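Phosphoglycerate oxidoreductase (Rhizobium etli, PDB 4HY3) probably works as an NAD(P)-dependent reductase of 2-oxoacids such as hydroxypyruvate or glyoxylate, within the D-isomer-specific 2-hydroxyacid dehydrogenase family. Local coordinates at residues R78-Q83 and P95-I100; S170-A175 and S231-V236; S177-V182 and A200-F205. All blocks are in the same frame, centred on the assembly; numbering follows the deposited sequence.

Contact 1. Residues R78-Q83 and P95-I100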
ATOM      1  N   ARG A  78     -27.625   8.512 -29.961  1.00 27.79           N
ATOM      2  CA  ARG A  78     -26.609   7.542 -29.665  1.00 27.35           C
ATOM      3  C   ARG A  78     -26.637   7.060 -28.196  1.00 26.18           C
ATOM      4  O   ARG A  78     -26.054   6.040 -27.886  1.00 24.19           O
ATOM      5  CB  ARG A  78     -25.238   8.140 -29.996  1.00 28.49           C
ATOM      6  CG  ARG A  78     -24.074   7.318 -29.467  1.00 28.66           C
ATOM      7  CD  ARG A  78     -22.758   7.862 -29.951  1.00 29.49           C
ATOM      8  NE  ARG A  78     -22.781   8.064 -31.389  1.00 30.89           N
ATOM      9  CZ  ARG A  78     -21.836   8.717 -32.055  1.00 32.11           C
ATOM     10  NH1 ARG A  78     -20.788   9.206 -31.424  1.00 30.78           N
ATOM     11  NH2 ARG A  78     -21.938   8.871 -33.366  1.00 37.24           N
ATOM     12  N   TYR A  79     -27.274   7.812 -27.299  1.00 25.41           N
ATOM     13  CA  TYR A  79     -27.288   7.489 -25.874  1.00 25.04           C
ATOM     14  C   TYR A  79     -28.558   7.976 -25.195  1.00 28.13           C
ATOM     15  O   TYR A  79     -29.166   8.955 -25.635  1.00 30.22           O
ATOM     16  CB  TYR A  79     -26.123   8.147 -25.128  1.00 23.40           C
ATOM     17  CG  TYR A  79     -24.730   7.939 -25.698  1.00 22.99           C
ATOM     18  CD1 TYR A  79     -24.102   6.691 -25.650  1.00 22.36           C
ATOM     19  CD2 TYR A  79     -24.030   9.006 -26.266  1.00 22.18           C
ATOM     20  CE1 TYR A  79     -22.826   6.513 -26.164  1.00 22.66           C
ATOM     21  CE2 TYR A  79     -22.750   8.838 -26.765  1.00 23.10           C
ATOM     22  CZ  TYR A  79     -22.156   7.594 -26.711  1.00 23.12           C
ATOM     23  OH  TYR A  79     -20.907   7.439 -27.221  1.00 23.77           O
ATOM     24  N   ILE A  80     -28.949   7.305 -24.107  1.00 28.35           N
ATOM     25  CA  ILE A  80     -30.008   7.792 -23.228  1.00 27.01           C
ATOM     26  C   ILE A  80     -29.416   7.974 -21.847  1.00 27.54           C
ATOM     27  O   ILE A  80     -29.056   6.994 -21.196  1.00 29.81           O
ATOM     28  CB  ILE A  80     -31.174   6.785 -23.110  1.00 26.91           C
ATOM     29  CG1 ILE A  80     -31.574   6.263 -24.491  1.00 28.01           C
ATOM     30  CG2 ILE A  80     -32.354   7.407 -22.379  1.00 25.34           C
ATOM     31  CD1 ILE A  80     -32.960   6.648 -24.937  1.00 29.58           C
ATOM     32  N   ILE A  81     -29.281   9.213 -21.386  1.00 26.31           N
ATOM     33  CA  ILE A  81     -28.932   9.399 -19.982  1.00 25.53           C
ATOM     34  C   ILE A  81     -30.230   9.261 -19.177  1.00 26.34           C
ATOM     35  O   ILE A  81     -31.138  10.078 -19.333  1.00 27.19           O
ATOM     36  CB  ILE A  81     -28.233  10.752 -19.733  1.00 23.48           C
ATOM     37  CG1 ILE A  81     -27.178  11.011 -20.821  1.00 22.29           C
ATOM     38  CG2 ILE A  81     -27.622  10.792 -18.336  1.00 21.46           C
ATOM     39  CD1 ILE A  81     -26.525  12.384 -20.781  1.00 20.75           C
ATOM     40  N   GLY A  82     -30.327   8.205 -18.368  1.00 27.64           N
ATOM     41  CA  GLY A  82     -31.511   7.916 -17.517  1.00 27.94           C
ATOM     42  C   GLY A  82     -32.134   6.523 -17.649  1.00 28.85           C
ATOM     43  O   GLY A  82     -31.458   5.570 -18.048  1.00 32.59           O
ATOM     44  N   GLN A  83     -33.423   6.403 -17.310  1.00 28.94           N
ATOM     45  CA  GLN A  83     -34.127   5.097 -17.183  1.00 28.11           C
ATOM     46  C   GLN A  83     -35.549   5.087 -17.761  1.00 28.14           C
ATOM     47  O   GLN A  83     -36.451   4.492 -17.156  1.00 28.43           O
ATOM     48  CB  GLN A  83     -34.307   4.709 -15.728  1.00 26.02           C
ATOM     49  CG  GLN A  83     -33.239   5.161 -14.809  1.00 31.01           C
ATOM     50  CD  GLN A  83     -33.349   6.615 -14.475  1.00 34.41           C
ATOM     51  OE1 GLN A  83     -34.400   7.107 -14.046  1.00 33.72           O
ATOM     52  NE2 GLN A  83     -32.249   7.328 -14.679  1.00 36.15           N
ATOM     53  N   PRO A  95     -32.204   3.495 -34.393  1.00 36.94           N
ATOM     54  CA  PRO A  95     -31.148   2.695 -35.019  1.00 35.44           C
ATOM     55  C   PRO A  95     -29.708   3.047 -34.600  1.00 33.61           C
ATOM     56  O   PRO A  95     -28.790   2.294 -34.872  1.00 34.24           O
ATOM     57  CB  PRO A  95     -31.335   2.986 -36.515  1.00 35.61           C
ATOM     58  CG  PRO A  95     -32.674   3.661 -36.623  1.00 38.43           C
ATOM     59  CD  PRO A  95     -32.809   4.426 -35.355  1.00 36.19           C
ATOM     60  N   ALA A  96     -29.493   4.182 -33.965  1.00 32.07           N
ATOM     61  CA  ALA A  96     -28.143   4.508 -33.561  1.00 29.74           C
ATOM     62  C   ALA A  96     -27.914   4.328 -32.066  1.00 27.80           C
ATOM     63  O   ALA A  96     -26.794   4.486 -31.594  1.00 28.49           O
ATOM     64  CB  ALA A  96     -27.792   5.925 -33.997  1.00 31.76           C
ATOM     65  N   LEU A  97     -28.977   4.019 -31.323  1.00 27.17           N
ATOM     66  CA  LEU A  97     -28.883   3.895 -29.857  1.00 27.57           C
ATOM     67  C   LEU A  97     -27.714   2.974 -29.497  1.00 28.29           C
ATOM     68  O   LEU A  97     -27.613   1.859 -29.997  1.00 31.74           O
ATOM     69  CB  LEU A  97     -30.214   3.430 -29.222  1.00 24.44           C
ATOM     70  CG  LEU A  97     -30.318   3.480 -27.683  1.00 23.85           C
ATOM     71  CD1 LEU A  97     -30.061   4.863 -27.114  1.00 23.38           C
ATOM     72  CD2 LEU A  97     -31.640   2.927 -27.149  1.00 22.90           C
ATOM     73  N   ARG A  98     -26.811   3.453 -28.668  1.00 26.09           N
ATOM     74  CA  ARG A  98     -25.646   2.682 -28.388  1.00 25.24           C
ATOM     75  C   ARG A  98     -25.739   2.195 -26.938  1.00 25.27           C
ATOM     76  O   ARG A  98     -25.448   1.025 -26.627  1.00 24.01           O
ATOM     77  CB  ARG A  98     -24.417   3.545 -28.614  1.00 26.72           C
ATOM     78  CG  ARG A  98     -23.299   2.869 -29.370  1.00 27.83           C
ATOM     79  CD  ARG A  98     -23.063   3.592 -30.666  1.00 29.86           C
ATOM     80  NE  ARG A  98     -21.838   4.387 -30.660  1.00 31.20           N
ATOM     81  CZ  ARG A  98     -21.427   5.134 -31.691  1.00 33.04           C
ATOM     82  NH1 ARG A  98     -22.133   5.207 -32.810  1.00 33.07           N
ATOM     83  NH2 ARG A  98     -20.299   5.824 -31.607  1.00 35.66           N
ATOM     84  N   SER A  99     -26.175   3.072 -26.037  1.00 24.39           N
ATOM     85  CA  SER A  99     -26.303   2.663 -24.650  1.00 23.54           C
ATOM     86  C   SER A  99     -27.287   3.512 -23.891  1.00 23.46           C
ATOM     87  O   SER A  99     -27.590   4.628 -24.275  1.00 22.22           O
ATOM     88  CB  SER A  99     -24.935   2.675 -23.943  1.00 24.61           C
ATOM     89  OG  SER A  99     -25.053   2.735 -22.525  1.00 22.61           O
ATOM     90  N   ILE A 100     -27.776   2.944 -22.797  1.00 23.68           N
ATOM     91  CA  ILE A 100     -28.630   3.630 -21.885  1.00 24.05           C
ATOM     92  C   ILE A 100     -27.855   3.723 -20.598  1.00 24.29           C
ATOM     93  O   ILE A 100     -27.419   2.716 -20.079  1.00 24.92           O
ATOM     94  CB  ILE A 100     -29.935   2.846 -21.691  1.00 24.53           C
ATOM     95  CG1 ILE A 100     -30.735   2.975 -22.991  1.00 24.90           C
ATOM     96  CG2 ILE A 100     -30.720   3.354 -20.469  1.00 23.60           C
ATOM     97  CD1 ILE A 100     -31.985   2.120 -23.092  1.00 26.46           C
TER
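Arg78 and Arg98 run side by side with their guanidinium groups stacked flat, centres 3.6 Å apart and planes 14° apart. The stack is offset: NE of Arg78 lies over one face of the Arg98 guanidinium, toward its rim. The closeness of the two like charges is probably tolerated because each has an anionic or polar partner nearby: NH1 of Arg78 forms a salt bridge to Asp338, and NH2 of Arg98 donates to the carbonyl of Met337, both at the end of helix 320-338. The long aliphatic part of arginine is used as well, since CG of Arg78 lies over the centre of one face of the Tyr79 ring, whose OH also bonds to Asp338.

Behind these side chains the backbones pair in parallel. The O of Arg78 accepts N of Arg98 at 2.8 Å, and N of Ser99 only weakly, while N of Ile80 donates to O of Ser99 at 3.0 Å. On the face that carries Ile80 and Ile100, their CG1 atoms meet at 3.7 Å, and Leu97 inserts CD1 against CG1 of Ile80; branched residues fill this buried layer. On the other face Ser99 reaches His122 O. Strands 77-82 and 99-101, joined through helix 88-91, form a beta-alpha-beta unit of the flavodoxin-like domain found in D-2-hydroxyacid dehydrogenases.

Contact 2. Residues S170-A175 and S231-V236; sequences SARLIA and SDFIFV
Arg172 reaches from its loop to Asp232, just before strand 233-236, and to Phe233, the strand's first residue, and makes the polar part of this contact. CB is directed toward 231-236, with CG opposite the backbone N (chi1 -165°), and bends at the next two torsions carry the chain past Phe233, the two side chains running in opposite directions. CD then passes 4.2 Å from CZ of Phe233. NE lies 4.2 Å from CE2 of Phe233, but its hydrogen goes to O of Leu173 in its own loop, a 2.7 Å bond lying nearly in the guanidinium plane; this holds the group's rotation. The guanidinium and phenyl planes are 70° apart, so the two do not stack. At the tip, NH1 forms a salt bridge to OD2 of Asp232 at 3.2 Å, with the carboxylate plane turned 51° from the guanidinium, while NH2 packs on CA of Ser177. Arginine suits the place because its stem can brush an aromatic ring while its end meets an acid.

Asp232 has a second cationic partner in Arg257, so its negative charge is probably balanced by two arginines. Beyond this polar end, Ile174 covers Phe233: its CG1 comes within 3.6 Å of CZ, and CD1 lies over one ring face toward the rim. Ala146 of helix 131-147 also touches Phe233. The loop itself is held by Glu136 of a second subunit, which accepts from the backbone N atoms of Ile174 and Ala175. Loop 170-175 thus packs against the entry to strand 233-236, a central strand of the Rossmann-type NAD-binding domain, beside the subunit interface.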
ATOM      1  N   SER A 170     -13.940  -0.065  28.137  1.00 66.35           N
ATOM      2  CA  SER A 170     -14.278  -0.901  27.001  1.00 65.19           C
ATOM      3  C   SER A 170     -13.635  -0.400  25.697  1.00 64.27           C
ATOM      4  O   SER A 170     -13.866  -0.977  24.621  1.00 61.19           O
ATOM      5  CB  SER A 170     -15.795  -0.940  26.869  1.00 63.80           C
ATOM      6  OG  SER A 170     -16.394  -0.600  28.111  1.00 70.77           O
ATOM      7  N   ALA A 171     -12.823   0.657  25.794  1.00 58.29           N
ATOM      8  CA  ALA A 171     -12.083   1.140  24.638  1.00 54.26           C
ATOM      9  C   ALA A 171     -11.213   0.028  24.060  1.00 55.51           C
ATOM     10  O   ALA A 171     -10.969  -0.983  24.717  1.00 55.28           O
ATOM     11  CB  ALA A 171     -11.244   2.341  24.997  1.00 53.69           C
ATOM     12  N   ARG A 172     -10.764   0.227  22.821  1.00 58.08           N
ATOM     13  CA  ARG A 172     -10.125  -0.809  22.018  1.00 55.98           C
ATOM     14  C   ARG A 172      -9.762  -0.255  20.641  1.00 54.99           C
ATOM     15  O   ARG A 172     -10.521   0.534  20.063  1.00 57.07           O
ATOM     16  CB  ARG A 172     -11.096  -1.960  21.827  1.00 63.15           C
ATOM     17  CG  ARG A 172     -10.437  -3.225  21.330  1.00 69.70           C
ATOM     18  CD  ARG A 172     -11.140  -3.721  20.086  1.00 67.59           C
ATOM     19  NE  ARG A 172     -10.162  -4.402  19.257  1.00 71.90           N
ATOM     20  CZ  ARG A 172     -10.091  -5.716  19.126  1.00 71.53           C
ATOM     21  NH1 ARG A 172     -10.977  -6.479  19.756  1.00 70.06           N
ATOM     22  NH2 ARG A 172      -9.151  -6.253  18.353  1.00 69.67           N
ATOM     23  N   LEU A 173      -8.606  -0.665  20.122  1.00 50.29           N
ATOM     24  CA  LEU A 173      -8.154  -0.246  18.810  1.00 47.72           C
ATOM     25  C   LEU A 173      -8.757  -1.127  17.741  1.00 50.36           C
ATOM     26  O   LEU A 173      -9.091  -2.277  18.004  1.00 52.57           O
ATOM     27  CB  LEU A 173      -6.649  -0.366  18.666  1.00 46.75           C
ATOM     28  CG  LEU A 173      -5.682   0.020  19.760  1.00 48.15           C
ATOM     29  CD1 LEU A 173      -5.523  -1.154  20.717  1.00 50.43           C
ATOM     30  CD2 LEU A 173      -4.352   0.348  19.103  1.00 50.44           C
ATOM     31  N   ILE A 174      -8.867  -0.588  16.524  1.00 49.23           N
ATOM     32  CA  ILE A 174      -9.264  -1.376  15.371  1.00 45.11           C
ATOM     33  C   ILE A 174      -8.059  -2.051  14.718  1.00 43.29           C
ATOM     34  O   ILE A 174      -8.205  -3.065  14.064  1.00 42.69           O
ATOM     35  CB  ILE A 174     -10.094  -0.534  14.377  1.00 43.83           C
ATOM     36  CG1 ILE A 174     -11.460  -0.267  14.975  1.00 43.36           C
ATOM     37  CG2 ILE A 174     -10.283  -1.231  13.035  1.00 42.43           C
ATOM     38  CD1 ILE A 174     -12.437   0.339  14.006  1.00 43.41           C
ATOM     39  N   ALA A 175      -6.864  -1.507  14.906  1.00 46.80           N
ATOM     40  CA  ALA A 175      -5.683  -2.072  14.246  1.00 47.52           C
ATOM     41  C   ALA A 175      -5.458  -3.522  14.676  1.00 49.03           C
ATOM     42  O   ALA A 175      -5.111  -4.365  13.844  1.00 51.44           O
ATOM     43  CB  ALA A 175      -4.453  -1.213  14.478  1.00 47.44           C
ATOM     44  N   SER A 231     -15.199 -12.675  15.175  1.00 45.96           N
ATOM     45  CA  SER A 231     -15.030 -11.283  14.738  1.00 47.19           C
ATOM     46  C   SER A 231     -15.396 -10.214  15.779  1.00 48.51           C
ATOM     47  O   SER A 231     -16.410 -10.321  16.482  1.00 49.07           O
ATOM     48  CB  SER A 231     -15.758 -11.029  13.401  1.00 44.61           C
ATOM     49  OG  SER A 231     -14.961 -11.382  12.285  1.00 37.91           O
ATOM     50  N   ASP A 232     -14.549  -9.188  15.868  1.00 46.90           N
ATOM     51  CA  ASP A 232     -14.790  -8.071  16.762  1.00 46.46           C
ATOM     52  C   ASP A 232     -15.586  -6.981  16.074  1.00 45.97           C
ATOM     53  O   ASP A 232     -16.372  -6.279  16.723  1.00 45.71           O
ATOM     54  CB  ASP A 232     -13.477  -7.514  17.284  1.00 52.47           C
ATOM     55  CG  ASP A 232     -12.708  -8.524  18.116  1.00 56.58           C
ATOM     56  OD1 ASP A 232     -13.221  -8.942  19.194  1.00 61.90           O
ATOM     57  OD2 ASP A 232     -11.584  -8.883  17.692  1.00 53.67           O
ATOM     58  N   PHE A 233     -15.390  -6.842  14.761  1.00 41.59           N
ATOM     59  CA  PHE A 233     -16.196  -5.920  13.992  1.00 37.36           C
ATOM     60  C   PHE A 233     -16.792  -6.578  12.775  1.00 38.28           C
ATOM     61  O   PHE A 233     -16.077  -7.109  11.915  1.00 39.37           O
ATOM     62  CB  PHE A 233     -15.378  -4.719  13.570  1.00 39.93           C
ATOM     63  CG  PHE A 233     -14.718  -3.992  14.709  1.00 38.19           C
ATOM     64  CD1 PHE A 233     -15.404  -3.032  15.418  1.00 35.21           C
ATOM     65  CD2 PHE A 233     -13.406  -4.269  15.052  1.00 37.91           C
ATOM     66  CE1 PHE A 233     -14.806  -2.364  16.459  1.00 35.13           C
ATOM     67  CE2 PHE A 233     -12.797  -3.594  16.088  1.00 38.52           C
ATOM     68  CZ  PHE A 233     -13.501  -2.634  16.792  1.00 35.71           C
ATOM     69  N   ILE A 234     -18.120  -6.519  12.709  1.00 37.17           N
ATOM     70  CA  ILE A 234     -18.899  -7.142  11.651  1.00 35.65           C
ATOM     71  C   ILE A 234     -19.674  -6.047  10.956  1.00 35.06           C
ATOM     72  O   ILE A 234     -20.451  -5.338  11.608  1.00 34.61           O
ATOM     73  CB  ILE A 234     -19.904  -8.179  12.221  1.00 35.57           C
ATOM     74  CG1 ILE A 234     -19.162  -9.263  13.006  1.00 34.56           C
ATOM     75  CG2 ILE A 234     -20.793  -8.786  11.136  1.00 30.00           C
ATOM     76  CD1 ILE A 234     -19.939  -9.688  14.224  1.00 33.22           C
ATOM     77  N   PHE A 235     -19.461  -5.933   9.640  1.00 32.51           N
ATOM     78  CA  PHE A 235     -20.182  -5.004   8.781  1.00 31.76           C
ATOM     79  C   PHE A 235     -21.125  -5.769   7.839  1.00 34.04           C
ATOM     80  O   PHE A 235     -20.672  -6.658   7.108  1.00 36.46           O
ATOM     81  CB  PHE A 235     -19.186  -4.217   7.906  1.00 31.30           C
ATOM     82  CG  PHE A 235     -18.235  -3.326   8.669  1.00 29.81           C
ATOM     83  CD1 PHE A 235     -18.549  -1.981   8.902  1.00 29.81           C
ATOM     84  CD2 PHE A 235     -17.015  -3.817   9.136  1.00 29.06           C
ATOM     85  CE1 PHE A 235     -17.664  -1.150   9.588  1.00 29.82           C
ATOM     86  CE2 PHE A 235     -16.136  -2.997   9.829  1.00 29.41           C
ATOM     87  CZ  PHE A 235     -16.455  -1.662  10.059  1.00 29.57           C
ATOM     88  N   VAL A 236     -22.416  -5.425   7.842  1.00 35.16           N
ATOM     89  CA  VAL A 236     -23.374  -5.877   6.807  1.00 36.52           C
ATOM     90  C   VAL A 236     -23.480  -4.850   5.645  1.00 40.08           C
ATOM     91  O   VAL A 236     -23.867  -3.683   5.829  1.00 38.94           O
ATOM     92  CB  VAL A 236     -24.788  -6.126   7.367  1.00 36.01           C
ATOM     93  CG1 VAL A 236     -25.586  -6.939   6.359  1.00 34.58           C
ATOM     94  CG2 VAL A 236     -24.744  -6.815   8.733  1.00 35.72           C
TER

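Contact 3. Residues S177-V182 and A200-F205; sequences SEIGIV and ARIRVF
Glu178 meets Arg203 with its carboxylate plane turned 45° from the guanidinium. OE2 lies in the guanidinium plane at its edge and accepts a weak but straight hydrogen bond from NH2 of Arg203 at 3.3 Å, whereas OE1 approaches obliquely and forms a salt bridge to NH1 of Arg203 at 3.2 Å. The same OE1 stands at the edge of the Arg201 guanidinium, a long salt bridge to NE at 3.8 Å. A bend at chi2 (-103°) brings the carboxylate across to the neighbouring strand, while Arg203 extends from CG to NE to meet it. Each member of this network has another tie: Glu178 pairs with Arg257, Arg201 more strongly with Glu220, and NH1 of Arg203 weakly with Lys230 O. Arg201 is exposed and Glu178 partly so, which suits charged ends, whereas the buried Arg203 has its charge paired with Glu178 and its side chain resting on Val227.

Strands 178-182 and 201-205 are the first two strands of the Rossmann fold, linked by helix 186-195 in a beta-alpha-beta crossover. The turn after the first strand and the start of helix 186-195 carry a GxGxxG pattern (Gly183, Gly185, Gly188), consistent with dinucleotide binding as in related dehydrogenases.

Five backbone bonds join the parallel strands in regular alternation, from N of Arg201 to O of Ser177 through to N of Phe205 to O of Ile181. On the face opposite the charges, aliphatic residues pack: CD1 of Ile181 meets CG2 of Ile202 at 3.7 Å, CD1 of Ile179 meets CB of the small Ala200 at 3.7 Å, and CB of Ile181 meets CG2 of Val204 at 4.0 Å. Leu195 of helix 186-195 touches Ile179 on this face.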
ATOM      1  N   SER A 177      -6.783  -7.035  15.071  1.00 48.50           N
ATOM      2  CA  SER A 177      -8.191  -6.739  15.256  1.00 47.32           C
ATOM      3  C   SER A 177      -8.884  -7.633  14.258  1.00 46.24           C
ATOM      4  O   SER A 177      -8.385  -7.829  13.137  1.00 45.26           O
ATOM      5  CB  SER A 177      -8.520  -5.315  14.876  1.00 51.96           C
ATOM      6  OG  SER A 177      -9.874  -5.003  15.175  1.00 58.44           O
ATOM      7  N   GLU A 178     -10.034  -8.169  14.638  1.00 43.70           N
ATOM      8  CA  GLU A 178     -10.742  -9.085  13.756  1.00 44.73           C
ATOM      9  C   GLU A 178     -11.947  -8.428  13.087  1.00 41.98           C
ATOM     10  O   GLU A 178     -12.970  -8.146  13.760  1.00 36.63           O
ATOM     11  CB  GLU A 178     -11.181 -10.334  14.522  1.00 54.24           C
ATOM     12  CG  GLU A 178     -10.054 -11.126  15.193  1.00 59.64           C
ATOM     13  CD  GLU A 178      -9.689 -12.372  14.416  1.00 59.83           C
ATOM     14  OE1 GLU A 178      -9.488 -12.254  13.188  1.00 63.18           O
ATOM     15  OE2 GLU A 178      -9.602 -13.457  15.034  1.00 56.20           O
ATOM     16  N   ILE A 179     -11.829  -8.188  11.768  1.00 37.61           N
ATOM     17  CA  ILE A 179     -12.964  -7.641  10.991  1.00 34.53           C
ATOM     18  C   ILE A 179     -13.635  -8.635  10.074  1.00 31.94           C
ATOM     19  O   ILE A 179     -12.975  -9.297   9.271  1.00 31.22           O
ATOM     20  CB  ILE A 179     -12.588  -6.434  10.113  1.00 32.72           C
ATOM     21  CG1 ILE A 179     -12.073  -5.288  10.972  1.00 32.55           C
ATOM     22  CG2 ILE A 179     -13.805  -5.985   9.315  1.00 31.75           C
ATOM     23  CD1 ILE A 179     -11.092  -4.389  10.256  1.00 32.69           C
ATOM     24  N   GLY A 180     -14.957  -8.690  10.176  1.00 30.79           N
ATOM     25  CA  GLY A 180     -15.755  -9.482   9.254  1.00 32.67           C
ATOM     26  C   GLY A 180     -16.800  -8.729   8.450  1.00 35.37           C
ATOM     27  O   GLY A 180     -17.565  -7.877   8.955  1.00 35.51           O
ATOM     28  N   ILE A 181     -16.853  -9.068   7.175  1.00 36.40           N
ATOM     29  CA  ILE A 181     -17.782  -8.416   6.275  1.00 37.17           C
ATOM     30  C   ILE A 181     -18.830  -9.409   5.731  1.00 36.91           C
ATOM     31  O   ILE A 181     -18.484 -10.411   5.079  1.00 36.31           O
ATOM     32  CB  ILE A 181     -17.008  -7.708   5.156  1.00 34.52           C
ATOM     33  CG1 ILE A 181     -15.937  -6.823   5.782  1.00 36.57           C
ATOM     34  CG2 ILE A 181     -17.942  -6.852   4.330  1.00 33.89           C
ATOM     35  CD1 ILE A 181     -14.986  -6.200   4.772  1.00 40.42           C
ATOM     36  N   VAL A 182     -20.099  -9.138   6.033  1.00 34.70           N
ATOM     37  CA  VAL A 182     -21.224  -9.909   5.470  1.00 36.30           C
ATOM     38  C   VAL A 182     -21.667  -9.303   4.125  1.00 36.93           C
ATOM     39  O   VAL A 182     -22.402  -8.301   4.065  1.00 37.35           O
ATOM     40  CB  VAL A 182     -22.423  -9.999   6.449  1.00 35.05           C
ATOM     41  CG1 VAL A 182     -23.606 -10.696   5.790  1.00 35.43           C
ATOM     42  CG2 VAL A 182     -22.036 -10.723   7.727  1.00 33.19           C
ATOM     43  N   ALA A 200      -5.373  -4.946  10.109  1.00 42.99           N
ATOM     44  CA  ALA A 200      -6.274  -5.860  10.813  1.00 41.37           C
ATOM     45  C   ALA A 200      -6.520  -7.172  10.035  1.00 40.78           C
ATOM     46  O   ALA A 200      -6.006  -7.340   8.925  1.00 41.58           O
ATOM     47  CB  ALA A 200      -7.598  -5.156  11.048  1.00 40.42           C
ATOM     48  N   ARG A 201      -7.295  -8.095  10.611  1.00 38.28           N
ATOM     49  CA  ARG A 201      -7.669  -9.331   9.911  1.00 39.66           C
ATOM     50  C   ARG A 201      -9.118  -9.335   9.345  1.00 41.34           C
ATOM     51  O   ARG A 201     -10.130  -9.194  10.084  1.00 38.45           O
ATOM     52  CB  ARG A 201      -7.408 -10.543  10.799  1.00 42.42           C
ATOM     53  CG  ARG A 201      -7.845 -11.879  10.230  1.00 44.43           C
ATOM     54  CD  ARG A 201      -6.833 -12.910  10.652  1.00 49.53           C
ATOM     55  NE  ARG A 201      -7.371 -14.261  10.679  1.00 53.93           N
ATOM     56  CZ  ARG A 201      -6.778 -15.317  10.125  1.00 54.19           C
ATOM     57  NH1 ARG A 201      -5.622 -15.186   9.473  1.00 51.60           N
ATOM     58  NH2 ARG A 201      -7.353 -16.507  10.218  1.00 53.06           N
ATOM     59  N   ILE A 202      -9.212  -9.504   8.027  1.00 39.55           N
ATOM     60  CA  ILE A 202     -10.481  -9.270   7.353  1.00 39.62           C
ATOM     61  C   ILE A 202     -11.097 -10.502   6.681  1.00 42.22           C
ATOM     62  O   ILE A 202     -10.638 -10.950   5.602  1.00 43.46           O
ATOM     63  CB  ILE A 202     -10.392  -8.073   6.375  1.00 38.50           C
ATOM     64  CG1 ILE A 202      -9.932  -6.821   7.129  1.00 35.84           C
ATOM     65  CG2 ILE A 202     -11.747  -7.836   5.715  1.00 35.80           C
ATOM     66  CD1 ILE A 202      -9.472  -5.696   6.242  1.00 38.87           C
ATOM     67  N   ARG A 203     -12.148 -11.017   7.332  1.00 42.44           N
ATOM     68  CA  ARG A 203     -12.912 -12.191   6.881  1.00 43.14           C
ATOM     69  C   ARG A 203     -14.134 -11.747   6.142  1.00 41.34           C
ATOM     70  O   ARG A 203     -14.907 -10.935   6.646  1.00 42.52           O
ATOM     71  CB  ARG A 203     -13.371 -13.049   8.066  1.00 46.53           C
ATOM     72  CG  ARG A 203     -12.306 -13.982   8.603  1.00 49.66           C
ATOM     73  CD  ARG A 203     -12.892 -14.922   9.633  1.00 51.28           C
ATOM     74  NE  ARG A 203     -11.888 -15.417  10.570  1.00 55.02           N
ATOM     75  CZ  ARG A 203     -11.567 -14.805  11.705  1.00 56.17           C
ATOM     76  NH1 ARG A 203     -12.164 -13.655  12.030  1.00 59.66           N
ATOM     77  NH2 ARG A 203     -10.654 -15.339  12.509  1.00 49.74           N
ATOM     78  N   VAL A 204     -14.327 -12.311   4.961  1.00 41.21           N
ATOM     79  CA  VAL A 204     -15.410 -11.895   4.090  1.00 43.98           C
ATOM     80  C   VAL A 204     -16.256 -13.091   3.690  1.00 44.11           C
ATOM     81  O   VAL A 204     -15.739 -14.117   3.263  1.00 45.69           O
ATOM     82  CB  VAL A 204     -14.873 -11.186   2.809  1.00 44.50           C
ATOM     83  CG1 VAL A 204     -15.969 -11.013   1.751  1.00 42.88           C
ATOM     84  CG2 VAL A 204     -14.282  -9.831   3.158  1.00 45.30           C
ATOM     85  N   PHE A 205     -17.564 -12.943   3.805  1.00 43.85           N
ATOM     86  CA  PHE A 205     -18.454 -13.947   3.287  1.00 45.71           C
ATOM     87  C   PHE A 205     -19.154 -13.440   2.027  1.00 46.36           C
ATOM     88  O   PHE A 205     -19.758 -12.370   2.027  1.00 45.69           O
ATOM     89  CB  PHE A 205     -19.456 -14.397   4.360  1.00 45.34           C
ATOM     90  CG  PHE A 205     -20.601 -15.175   3.810  1.00 45.84           C
ATOM     91  CD1 PHE A 205     -20.428 -16.494   3.406  1.00 48.49           C
ATOM     92  CD2 PHE A 205     -21.850 -14.583   3.668  1.00 47.53           C
ATOM     93  CE1 PHE A 205     -21.490 -17.217   2.876  1.00 51.66           C
ATOM     94  CE2 PHE A 205     -22.922 -15.294   3.136  1.00 51.90           C
ATOM     95  CZ  PHE A 205     -22.743 -16.616   2.744  1.00 53.10           C
TER

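Along the chain, contact 1 closes first: through a short loop and helix 88-91 it ties neighbouring strands 77-82 and 99-101 of the first sheet, a different sheet from the NAD-binding one. Its centre lies about 45 Å from that of contact 2 and 40 Å from that of contact 3, on the far side of the chain's centre. Contact 2 then opens at 170-175 and closes only at 231-236, and within this long loop contact 3 closes its own beta-alpha-beta unit. These two touch, because strands 178-182 and 233-236 are neighbours in the NAD-binding sheet. Loop 170-175 packs against the start of strand 233-236, while 200-205 borders 178-182 on its other side.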